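Local coordinates for protein signal recognition particle receptor FtsY (Sulfolobus acidocaldarius, PDB 5L3S) that acts as the receptor for the signal recognition particle, an SRP54-type protein that joins a helical bundle to a domain with the P-loop fold, at residues K120-L125 against T132-S137; S170-A175 against K206-I211. All blocks are in the same frame, centred on the assembly; numbering follows the deposited sequence. Where two conformers were deposited one is given.

Both contacts lie in the P-loop domain, on opposite faces of one beta-sheet. Contact 1 sets helix 114-127 on strand 132-137 and is wholly buried; contact 2 pairs helices 168-181 and 199-212 on the other face, with A172 and V208 buried but F173 and I211 exposed. Strand 132-137 ties the two together: T132 and I134 serve contact 1, while I133, A135 and S137 reach helix 168-181, where A135 CB lies 3.6 Å from A175 CB. Neither contact has a hydrogen bond between its segments. Their chemistry diverges at the surface, where R210 of contact 2 binds a sulfate; contact 1 stays almost entirely hydrocarbon.

Contact 1. Residues K120-L125 against T132-S137; sequences KVVNML and TIIAAS
V122 and L125 of helix 114-127 meet T132 and I134 of strand 132-137 in a buried, apolar helix-on-sheet contact. It is the returning half of the beta-alpha-beta unit at the start of the P-loop domain: the helix follows strand 102-107, and the chain then turns back into strand 132-137, with strand 186-191 between the two in the sheet. The two segments run nearly antiparallel, at 167°, with their axes 9.5 Å apart at the closest approach.

V122 faces both strand residues and gives one methyl to each. With chi1 at 172°, CG1 lies anti to the backbone N and reaches T132, where it comes 3.7 Å from OG1; this is a methyl resting beside a hydroxyl, not a hydrogen bond. The other branch, CG2, meets the far end of I134. That isoleucine starts out alongside the helix rather than at it, but its CG1-CD1 arm is extended and swings toward V122 at about a right angle, putting CD1 4.0 Å from V122 CG2. L188 and V157 close around V122, so this methyl pair is part of the larger core between helix and sheet.

Five residues before L125, the same helix also serves the nucleotide side of the domain: K120 belongs to the pocket of phosphoaminophosphonic acid-guanylate ester, and its NZ hydrogen-bonds to the backbone oxygens of G276 and D281. L125 itself points at the strand and touches T132 alone of the strand residues. T132 was modelled in two conformers, and its contacts with V122 and L125 are those of one. Its methyl lies against the leucine side chain, crossing it obliquely, T132 CG2 standing 3.7 Å from L125 CB and pressing to 3.5 Å from L125 CD1.

Contact 2. Residues S170-A175 against K206-I211; sequences SVAFDA and KKVLRI. Unlike the reference sequence in segment 206-211: K207 (reference Arg). With SO4 (sulfate ion), chain Y.
I211, F173 and A172 supply most of the buried surface where helix 168-181 lies beside helix 199-212. I211 is directed toward the neighbouring helix and contributes the most. Its CG2, anti to the backbone N, is the branch that touches: it sits 4.0 Å from F173 CB and 4.2 Å from F173 CD1. The methyl therefore meets the phenyl ring at its edge, near the ring plane, and not over a face. F173 leaves its helix at a slant with chi1 at -176°, and the two side chains cross at about a right angle. Both residues are exposed and also touch a crystal neighbour. Against A169 the isoleucine finds a further partner on helix 168-181.

Deeper in, A172 turns its methyl to the second helix and meets V208, with A172 CB 4.2 Å from V208 CG1. The CA atoms of A172 and V208 are 7.2 Å apart, those of F173 and I211 6.7 Å. V208 continues onto P168 and I105, carrying the seam down to the sheet, while A172 also touches S137.

The far side of helix 199-212 is polar. There R210 NH1 donates to O4 of a sulfate ion, probably from the crystallisation liquor, at 2.6 Å and 153°, the oxygen lying in the guanidinium plane at its edge. The chain of K206 passes the same ion, its CE 4.0 Å from sulfate O3. A salt bridge from R210 NH2 to E203 helps fix the guanidinium. Two neighbouring helices packed side by side on one face of a parallel-stranded core, as here, are characteristic of the three-layer alpha-beta-alpha sandwich of P-loop domains.

Contact 1. Residues K120-L125 against T132-S137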
ATOM      1  N   LYS B 120     -12.989  -4.884 -12.415  1.00 20.73           N
ATOM      2  CA  LYS B 120     -12.854  -6.334 -12.384  1.00 19.25           C
ATOM      3  C   LYS B 120     -14.152  -6.991 -11.921  1.00 21.99           C
ATOM      4  O   LYS B 120     -14.529  -8.056 -12.417  1.00 25.12           O
ATOM      5  CB  LYS B 120     -11.726  -6.754 -11.421  1.00 20.68           C
ATOM      6  CG  LYS B 120     -10.346  -6.205 -11.774  1.00 23.01           C
ATOM      7  CD  LYS B 120      -9.329  -6.655 -10.728  1.00 24.45           C
ATOM      8  CE  LYS B 120      -7.953  -6.041 -10.981  1.00 21.76           C
ATOM      9  NZ  LYS B 120      -6.943  -6.605 -10.021  1.00 22.00           N
ATOM     10  N   VAL B 121     -14.810  -6.366 -10.947  1.00 22.04           N
ATOM     11  CA  VAL B 121     -16.064  -6.894 -10.428  1.00 23.96           C
ATOM     12  C   VAL B 121     -17.141  -6.829 -11.505  1.00 23.57           C
ATOM     13  O   VAL B 121     -17.897  -7.782 -11.699  1.00 24.45           O
ATOM     14  CB  VAL B 121     -16.501  -6.171  -9.130  1.00 24.59           C
ATOM     15  CG1 VAL B 121     -17.910  -6.621  -8.709  1.00 24.11           C
ATOM     16  CG2 VAL B 121     -15.510  -6.471  -7.995  1.00 20.96           C
ATOM     17  N   VAL B 122     -17.213  -5.718 -12.226  1.00 23.67           N
ATOM     18  CA  VAL B 122     -18.093  -5.662 -13.397  1.00 26.61           C
ATOM     19  C   VAL B 122     -17.819  -6.809 -14.368  1.00 25.76           C
ATOM     20  O   VAL B 122     -18.745  -7.475 -14.838  1.00 29.65           O
ATOM     21  CB  VAL B 122     -17.927  -4.333 -14.178  1.00 28.95           C
ATOM     22  CG1 VAL B 122     -18.710  -4.396 -15.505  1.00 31.70           C
ATOM     23  CG2 VAL B 122     -18.395  -3.174 -13.331  1.00 27.14           C
ATOM     24  N   ASN B 123     -16.543  -7.027 -14.686  1.00 24.48           N
ATOM     25  CA  ASN B 123     -16.183  -8.123 -15.583  1.00 27.06           C
ATOM     26  C   ASN B 123     -16.650  -9.484 -15.065  1.00 27.47           C
ATOM     27  O   ASN B 123     -17.162 -10.304 -15.825  1.00 31.49           O
ATOM     28  CB  ASN B 123     -14.683  -8.164 -15.846  1.00 26.67           C
ATOM     29  CG  ASN B 123     -14.312  -9.199 -16.871  1.00 30.92           C
ATOM     30  OD1 ASN B 123     -14.619  -9.051 -18.046  1.00 36.30           O
ATOM     31  ND2 ASN B 123     -13.650 -10.263 -16.432  1.00 33.24           N
ATOM     32  N   MET B 124     -16.503  -9.709 -13.768  1.00 26.76           N
ATOM     33  CA  MET B 124     -16.897 -10.987 -13.191  1.00 28.43           C
ATOM     34  C   MET B 124     -18.420 -11.112 -13.262  1.00 28.11           C
ATOM     35  O   MET B 124     -18.940 -12.161 -13.623  1.00 29.50           O
ATOM     36  CB  MET B 124     -16.399 -11.118 -11.748  1.00 24.51           C
ATOM     37  CG  MET B 124     -16.866 -12.402 -11.048  1.00 26.72           C
ATOM     38  SD  MET B 124     -16.326 -12.399  -9.333  1.00 36.41           S
ATOM     39  CE  MET B 124     -16.971 -10.832  -8.755  1.00 35.93           C
ATOM     40  N   LEU B 125     -19.128 -10.024 -12.956  1.00 34.83           N
ATOM     41  CA  LEU B 125     -20.599 -10.030 -12.991  1.00 34.39           C
ATOM     42  C   LEU B 125     -21.146 -10.279 -14.402  1.00 33.30           C
ATOM     43  O   LEU B 125     -22.119 -11.036 -14.585  1.00 36.26           O
ATOM     44  CB  LEU B 125     -21.166  -8.728 -12.397  1.00 34.61           C
ATOM     45  CG  LEU B 125     -20.910  -8.502 -10.896  1.00 36.84           C
ATOM     46  CD1 LEU B 125     -21.270  -7.078 -10.445  1.00 37.28           C
ATOM     47  CD2 LEU B 125     -21.658  -9.521 -10.050  1.00 32.10           C
ATOM     48  N   THR B 132     -25.194  -4.616 -14.804  1.00 26.95           N
ATOM     49  CA  THR B 132     -24.543  -3.743 -13.838  0.58 30.66           C
ATOM     50  C   THR B 132     -24.468  -2.309 -14.328  1.00 27.80           C
ATOM     51  O   THR B 132     -24.323  -2.071 -15.525  1.00 31.68           O
ATOM     52  CB  THR B 132     -23.085  -4.194 -13.575  0.58 33.45           C
ATOM     53  OG1 THR B 132     -22.328  -4.081 -14.787  0.58 39.01           O
ATOM     54  CG2 THR B 132     -23.028  -5.633 -13.091  0.58 24.24           C
ATOM     55  N   ILE B 133     -24.549  -1.360 -13.404  1.00 28.62           N
ATOM     56  CA  ILE B 133     -24.180   0.019 -13.717  1.00 31.65           C
ATOM     57  C   ILE B 133     -23.257   0.515 -12.619  1.00 28.96           C
ATOM     58  O   ILE B 133     -23.273   0.008 -11.491  1.00 28.70           O
ATOM     59  CB  ILE B 133     -25.383   0.977 -13.856  1.00 35.90           C
ATOM     60  CG1 ILE B 133     -26.050   1.220 -12.505  1.00 41.08           C
ATOM     61  CG2 ILE B 133     -26.385   0.464 -14.883  1.00 34.04           C
ATOM     62  CD1 ILE B 133     -27.186   2.215 -12.583  1.00 52.39           C
ATOM     63  N   ILE B 134     -22.437   1.503 -12.953  1.00 24.34           N
ATOM     64  CA  ILE B 134     -21.473   2.045 -12.016  1.00 22.50           C
ATOM     65  C   ILE B 134     -21.878   3.463 -11.667  1.00 25.96           C
ATOM     66  O   ILE B 134     -22.239   4.242 -12.553  1.00 26.34           O
ATOM     67  CB  ILE B 134     -20.073   2.106 -12.656  1.00 24.72           C
ATOM     68  CG1 ILE B 134     -19.664   0.725 -13.169  1.00 28.66           C
ATOM     69  CG2 ILE B 134     -19.060   2.713 -11.680  1.00 20.95           C
ATOM     70  CD1 ILE B 134     -18.404   0.719 -14.019  1.00 28.84           C
ATOM     71  N   ALA B 135     -21.844   3.774 -10.374  1.00 24.82           N
ATOM     72  CA  ALA B 135     -21.999   5.138  -9.891  1.00 25.13           C
ATOM     73  C   ALA B 135     -20.610   5.756  -9.700  1.00 20.36           C
ATOM     74  O   ALA B 135     -19.806   5.265  -8.894  1.00 24.41           O
ATOM     75  CB  ALA B 135     -22.748   5.141  -8.578  1.00 23.99           C
ATOM     76  N   ALA B 136     -20.339   6.833 -10.430  1.00 22.45           N
ATOM     77  CA  ALA B 136     -19.074   7.563 -10.317  1.00 22.12           C
ATOM     78  C   ALA B 136     -19.112   8.515  -9.130  1.00 22.64           C
ATOM     79  O   ALA B 136     -19.138   9.733  -9.296  1.00 23.07           O
ATOM     80  CB  ALA B 136     -18.784   8.318 -11.606  1.00 20.44           C
ATOM     81  N   SER B 137     -19.105   7.959  -7.924  1.00 22.22           N
ATOM     82  CA  SER B 137     -19.278   8.769  -6.717  1.00 23.13           C
ATOM     83  C   SER B 137     -17.972   9.294  -6.081  1.00 24.05           C
ATOM     84  O   SER B 137     -18.002   9.816  -4.975  1.00 27.92           O
ATOM     85  CB  SER B 137     -20.137   8.029  -5.684  1.00 24.07           C
ATOM     86  OG  SER B 137     -21.516   8.071  -6.044  1.00 26.21           O
TER

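Contact 2. Residues S170-A175 against K206-I211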
ATOM      1  N   SER B 170     -25.569  12.375  -4.273  1.00 27.83           N
ATOM      2  CA  SER B 170     -26.503  12.681  -5.341  1.00 26.14           C
ATOM      3  C   SER B 170     -26.216  11.761  -6.527  1.00 26.29           C
ATOM      4  O   SER B 170     -27.143  11.253  -7.158  1.00 27.02           O
ATOM      5  CB  SER B 170     -26.377  14.150  -5.756  1.00 28.47           C
ATOM      6  OG  SER B 170     -27.047  14.386  -6.982  1.00 24.86           O
ATOM      7  N   VAL B 171     -24.933  11.539  -6.820  1.00 21.80           N
ATOM      8  CA  VAL B 171     -24.563  10.625  -7.905  1.00 27.26           C
ATOM      9  C   VAL B 171     -25.082   9.205  -7.624  1.00 27.73           C
ATOM     10  O   VAL B 171     -25.676   8.569  -8.496  1.00 27.06           O
ATOM     11  CB  VAL B 171     -23.040  10.586  -8.164  1.00 27.07           C
ATOM     12  CG1 VAL B 171     -22.720   9.599  -9.295  1.00 23.90           C
ATOM     13  CG2 VAL B 171     -22.506  11.977  -8.519  1.00 24.59           C
ATOM     14  N   ALA B 172     -24.873   8.723  -6.400  1.00 24.54           N
ATOM     15  CA  ALA B 172     -25.338   7.385  -6.011  1.00 25.94           C
ATOM     16  C   ALA B 172     -26.855   7.261  -6.048  1.00 26.84           C
ATOM     17  O   ALA B 172     -27.399   6.259  -6.530  1.00 26.75           O
ATOM     18  CB  ALA B 172     -24.790   6.999  -4.620  1.00 23.13           C
ATOM     19  N   PHE B 173     -27.539   8.272  -5.525  1.00 26.18           N
ATOM     20  CA  PHE B 173     -28.989   8.325  -5.568  1.00 29.00           C
ATOM     21  C   PHE B 173     -29.518   8.205  -7.006  1.00 32.63           C
ATOM     22  O   PHE B 173     -30.434   7.419  -7.265  1.00 28.17           O
ATOM     23  CB  PHE B 173     -29.500   9.607  -4.901  1.00 31.84           C
ATOM     24  CG  PHE B 173     -30.997   9.700  -4.824  1.00 34.89           C
ATOM     25  CD1 PHE B 173     -31.681   9.189  -3.731  1.00 37.54           C
ATOM     26  CD2 PHE B 173     -31.720  10.307  -5.834  1.00 36.04           C
ATOM     27  CE1 PHE B 173     -33.074   9.274  -3.657  1.00 47.50           C
ATOM     28  CE2 PHE B 173     -33.111  10.393  -5.770  1.00 45.19           C
ATOM     29  CZ  PHE B 173     -33.786   9.876  -4.678  1.00 47.41           C
ATOM     30  N   ASP B 174     -28.930   8.968  -7.931  1.00 28.65           N
ATOM     31  CA  ASP B 174     -29.342   8.954  -9.335  1.00 29.40           C
ATOM     32  C   ASP B 174     -29.072   7.603  -9.982  1.00 28.35           C
ATOM     33  O   ASP B 174     -29.869   7.118 -10.770  1.00 26.26           O
ATOM     34  CB  ASP B 174     -28.595  10.031 -10.126  1.00 31.35           C
ATOM     35  CG  ASP B 174     -29.138  11.425  -9.886  1.00 35.61           C
ATOM     36  OD1 ASP B 174     -30.042  11.589  -9.034  1.00 33.02           O
ATOM     37  OD2 ASP B 174     -28.650  12.356 -10.557  1.00 33.30           O
ATOM     38  N   ALA B 175     -27.925   7.017  -9.657  1.00 22.72           N
ATOM     39  CA  ALA B 175     -27.550   5.707 -10.174  1.00 27.20           C
ATOM     40  C   ALA B 175     -28.535   4.623  -9.739  1.00 26.57           C
ATOM     41  O   ALA B 175     -28.975   3.814 -10.541  1.00 27.68           O
ATOM     42  CB  ALA B 175     -26.145   5.347  -9.701  1.00 25.99           C
ATOM     43  N   LYS B 206     -20.299   8.216   5.200  1.00 30.16           N
ATOM     44  CA  LYS B 206     -21.481   7.834   5.966  1.00 36.28           C
ATOM     45  C   LYS B 206     -22.737   8.462   5.387  1.00 36.04           C
ATOM     46  O   LYS B 206     -23.826   7.899   5.454  1.00 31.66           O
ATOM     47  CB  LYS B 206     -21.317   8.224   7.439  1.00 34.82           C
ATOM     48  CG  LYS B 206     -20.215   7.450   8.154  1.00 40.50           C
ATOM     49  CD  LYS B 206     -19.982   7.981   9.556  1.00 44.27           C
ATOM     50  CE  LYS B 206     -21.164   7.704  10.454  1.00 56.68           C
ATOM     51  NZ  LYS B 206     -21.050   8.450  11.737  1.00 65.13           N
ATOM     52  N   LYS B 207     -22.571   9.638   4.812  1.00 27.06           N
ATOM     53  CA  LYS B 207     -23.652  10.302   4.114  1.00 30.43           C
ATOM     54  C   LYS B 207     -24.063   9.554   2.831  1.00 33.67           C
ATOM     55  O   LYS B 207     -25.251   9.458   2.504  1.00 34.80           O
ATOM     56  CB  LYS B 207     -23.228  11.744   3.819  1.00 33.78           C
ATOM     57  CG  LYS B 207     -24.252  12.576   3.118  1.00 35.77           C
ATOM     58  CD  LYS B 207     -23.798  14.029   3.120  1.00 30.00           C
ATOM     59  CE  LYS B 207     -24.640  14.838   2.183  1.00 27.01           C
ATOM     60  NZ  LYS B 207     -24.127  14.725   0.774  1.00 32.50           N
ATOM     61  N   VAL B 208     -23.090   9.029   2.094  1.00 30.68           N
ATOM     62  CA  VAL B 208     -23.424   8.212   0.926  1.00 24.40           C
ATOM     63  C   VAL B 208     -24.126   6.913   1.365  1.00 25.30           C
ATOM     64  O   VAL B 208     -25.087   6.466   0.736  1.00 28.10           O
ATOM     65  CB  VAL B 208     -22.178   7.887   0.079  1.00 22.38           C
ATOM     66  CG1 VAL B 208     -22.534   6.939  -1.057  1.00 28.81           C
ATOM     67  CG2 VAL B 208     -21.549   9.167  -0.471  1.00 26.39           C
ATOM     68  N   LEU B 209     -23.658   6.320   2.460  1.00 33.04           N
ATOM     69  CA  LEU B 209     -24.257   5.079   2.954  1.00 24.58           C
ATOM     70  C   LEU B 209     -25.707   5.260   3.376  1.00 27.74           C
ATOM     71  O   LEU B 209     -26.555   4.405   3.095  1.00 30.85           O
ATOM     72  CB  LEU B 209     -23.451   4.522   4.134  1.00 27.88           C
ATOM     73  CG  LEU B 209     -22.026   4.072   3.843  1.00 34.49           C
ATOM     74  CD1 LEU B 209     -21.355   3.668   5.148  1.00 38.80           C
ATOM     75  CD2 LEU B 209     -22.038   2.915   2.876  1.00 35.03           C
ATOM     76  N   ARG B 210     -26.004   6.365   4.056  1.00 26.77           N
ATOM     77  CA  ARG B 210     -27.367   6.608   4.508  1.00 31.38           C
ATOM     78  C   ARG B 210     -28.313   6.735   3.325  1.00 36.69           C
ATOM     79  O   ARG B 210     -29.458   6.297   3.370  1.00 36.80           O
ATOM     80  CB  ARG B 210     -27.445   7.851   5.397  1.00 38.98           C
ATOM     81  CG  ARG B 210     -26.786   7.660   6.759  1.00 45.61           C
ATOM     82  CD  ARG B 210     -27.152   8.775   7.731  1.00 45.62           C
ATOM     83  NE  ARG B 210     -26.437  10.012   7.444  1.00 49.01           N
ATOM     84  CZ  ARG B 210     -25.259  10.335   7.972  1.00 44.84           C
ATOM     85  NH1 ARG B 210     -24.657   9.508   8.818  1.00 46.79           N
ATOM     86  NH2 ARG B 210     -24.688  11.485   7.655  1.00 41.85           N
ATOM     87  N   ILE B 211     -27.809   7.318   2.250  1.00 40.19           N
ATOM     88  CA  ILE B 211     -28.632   7.613   1.092  1.00 35.98           C
ATOM     89  C   ILE B 211     -28.740   6.409   0.168  1.00 38.03           C
ATOM     90  O   ILE B 211     -29.814   6.132  -0.368  1.00 36.64           O
ATOM     91  CB  ILE B 211     -28.098   8.875   0.368  1.00 38.23           C
ATOM     92  CG1 ILE B 211     -28.671  10.114   1.060  1.00 46.00           C
ATOM     93  CG2 ILE B 211     -28.476   8.871  -1.102  1.00 39.41           C
ATOM     94  CD1 ILE B 211     -27.686  11.233   1.267  1.00 57.74           C
TER
HETATM   95  S   SO4 Y 408     -25.730   6.701  11.006  1.00121.12           S
HETATM   96  O1  SO4 Y 408     -26.444   5.453  10.753  1.00122.24           O
HETATM   97  O2  SO4 Y 408     -26.670   7.709  11.487  1.00122.05           O
HETATM   98  O3  SO4 Y 408     -24.695   6.479  12.014  1.00121.30           O
HETATM   99  O4  SO4 Y 408     -25.112   7.166   9.768  1.00119.09           O